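Local coordinates for ribosomal-protein-serine acetyltransferase, putative (Vibrio cholerae O1 biovar eltor, PDB 2FCK) that is a putative GNAT-fold acetyltransferase that may transfer an acetyl group from acetyl-CoA to the N-terminal serine or alanine of a ribosomal protein, at residues T12-L17 with Q112-E117. Residues are numbered along the deposited sequence; the frame is centred on the assembly and turned at random.
Sequences TQRLQL and QGYGKE. With NO3 (nitrate ion), chain D.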
# COMPACT_ATOMS: atom_id res chain seq x y z
N THR A 12 10.85 24.27 7.73
CA THR A 12 11.71 24.62 6.60
C THR A 12 12.02 26.11 6.71
O THR A 12 11.72 26.72 7.71
CB THR A 12 10.98 24.33 5.26
OG1 THR A 12 9.83 25.16 5.16
CG2 THR A 12 10.60 22.86 5.11
N GLN A 13 12.60 26.72 5.68
CA GLN A 13 12.90 28.16 5.78
C GLN A 13 11.64 29.00 6.03
O GLN A 13 11.62 29.92 6.90
CB GLN A 13 13.60 28.63 4.49
CG GLN A 13 13.89 30.12 4.56
CD GLN A 13 14.24 30.74 3.22
OE1 GLN A 13 14.23 30.09 2.18
NE2 GLN A 13 14.50 32.05 3.24
N ARG A 14 10.58 28.69 5.28
CA ARG A 14 9.38 29.53 5.31
C ARG A 14 8.14 28.89 5.96
O ARG A 14 7.17 29.61 6.26
CB ARG A 14 9.04 29.99 3.90
CG ARG A 14 10.17 30.81 3.22
CD ARG A 14 9.74 31.19 1.84
NE ARG A 14 9.60 30.03 0.96
CZ ARG A 14 9.19 30.10 -0.30
NH1 ARG A 14 9.10 29.00 -1.05
NH2 ARG A 14 8.89 31.30 -0.84
N LEU A 15 8.20 27.58 6.22
CA LEU A 15 7.01 26.77 6.56
C LEU A 15 7.18 25.90 7.79
O LEU A 15 8.30 25.49 8.14
CB LEU A 15 6.56 25.88 5.35
CG LEU A 15 6.37 26.57 4.02
CD1 LEU A 15 6.13 25.51 2.89
CD2 LEU A 15 5.26 27.65 4.10
N GLN A 16 6.05 25.62 8.43
CA GLN A 16 6.02 24.78 9.61
C GLN A 16 4.97 23.72 9.32
O GLN A 16 3.80 24.05 9.11
CB GLN A 16 5.60 25.62 10.82
CG GLN A 16 5.49 24.86 12.09
CD GLN A 16 4.79 25.68 13.16
OE1 GLN A 16 3.71 26.25 12.93
NE2 GLN A 16 5.43 25.81 14.31
N LEU A 17 5.41 22.46 9.32
CA LEU A 17 4.54 21.33 9.03
C LEU A 17 4.23 20.68 10.39
O LEU A 17 5.16 20.23 11.06
CB LEU A 17 5.25 20.30 8.10
CG LEU A 17 5.23 20.60 6.59
CD1 LEU A 17 5.94 21.95 6.25
CD2 LEU A 17 5.94 19.45 5.92
N GLN A 112 4.00 30.82 -4.84
CA GLN A 112 5.19 31.17 -4.04
C GLN A 112 6.19 30.01 -3.79
O GLN A 112 7.20 30.19 -3.09
CB GLN A 112 4.75 31.76 -2.69
CG GLN A 112 3.95 33.06 -2.82
CD GLN A 112 3.42 33.53 -1.49
OE1 GLN A 112 4.19 33.98 -0.63
NE2 GLN A 112 2.10 33.44 -1.32
N GLY A 113 5.90 28.84 -4.36
CA GLY A 113 6.76 27.68 -4.21
C GLY A 113 6.56 26.98 -2.87
O GLY A 113 7.36 26.12 -2.51
N TYR A 114 5.48 27.30 -2.14
CA TYR A 114 5.18 26.61 -0.86
C TYR A 114 4.88 25.13 -1.06
O TYR A 114 5.21 24.30 -0.20
CB TYR A 114 4.00 27.24 -0.13
CG TYR A 114 4.31 28.61 0.50
CD1 TYR A 114 3.30 29.34 1.11
CD2 TYR A 114 5.59 29.13 0.50
CE1 TYR A 114 3.55 30.57 1.73
CE2 TYR A 114 5.87 30.37 1.12
CZ TYR A 114 4.84 31.08 1.72
OH TYR A 114 5.11 32.29 2.31
N GLY A 115 4.21 24.80 -2.17
CA GLY A 115 3.90 23.38 -2.40
C GLY A 115 5.16 22.53 -2.57
O GLY A 115 5.30 21.44 -1.98
N LYS A 116 6.11 23.06 -3.33
CA LYS A 116 7.37 22.35 -3.55
C LYS A 116 8.17 22.30 -2.22
O LYS A 116 8.72 21.25 -1.87
CB LYS A 116 8.20 23.04 -4.65
CG LYS A 116 9.44 22.23 -5.00
CD LYS A 116 10.22 22.91 -6.11
CE LYS A 116 11.50 22.19 -6.41
NZ LYS A 116 12.21 23.01 -7.45
N GLU A 117 8.17 23.38 -1.46
CA GLU A 117 8.92 23.40 -0.22
C GLU A 117 8.31 22.40 0.80
O GLU A 117 9.03 21.63 1.42
CB GLU A 117 8.93 24.84 0.36
CG GLU A 117 9.77 25.00 1.63
CD GLU A 117 9.87 26.46 2.03
OE1 GLU A 117 9.80 27.34 1.14
OE2 GLU A 117 10.01 26.76 3.23
N NO3 D . 4.65 24.82 -5.87
O1 NO3 D . 3.30 24.61 -5.75
O2 NO3 D . 5.38 24.56 -7.00
O3 NO3 D . 5.35 25.30 -4.81
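E117 reaches off the first turn of helix 114-129 with its chain fully extended, CG anti to the backbone N (chi1 -176°), and pushes its carboxylate into the loop ahead of strand 15-18. OE2 is held by the loop itself: the hydroxyl of T12 donates through OG1 to the anti lone pair of OE2, a very short bond with OG1 of T12 2.5 Å from OE2 of E117, and the backbone N of R14 meets the same OE2 at 2.9 Å, nearly along its C-O axis. The other oxygen, OE1, takes the R14 side chain in a salt bridge. NE of R14 lies 2.7 Å from OE1 of E117, on its syn lone pair, NH1 adds a second bond to OE1, and guanidinium and carboxylate are almost coplanar. A bend at chi3 (-67°) carries the guanidinium on toward the turn before the helix, where NH1 and NH2 of R14 fork onto O of Q112, which lies somewhat out of the guanidinium plane; NH2 comes in the carbonyl plane at 3.0 Å, NH1 tilted from it. G113-Y114-G115 is the G-x-G of the GNAT pyrophosphate-binding loop; a nitrate, probably from the crystallisation liquor and also bonded to R152, sits by these amides where acetyl-CoA phosphates would be expected, as in relatives. Y114 comes edge-on to R14: CE2 of Y114 lies over one guanidinium face, 3.6 Å from CZ of R14, the planes 83° apart. L15 covers one ring face, its CD2 3.8 Å from the Y114 centroid in a CH-pi contact, while the Y114 hydroxyl bonds to E77.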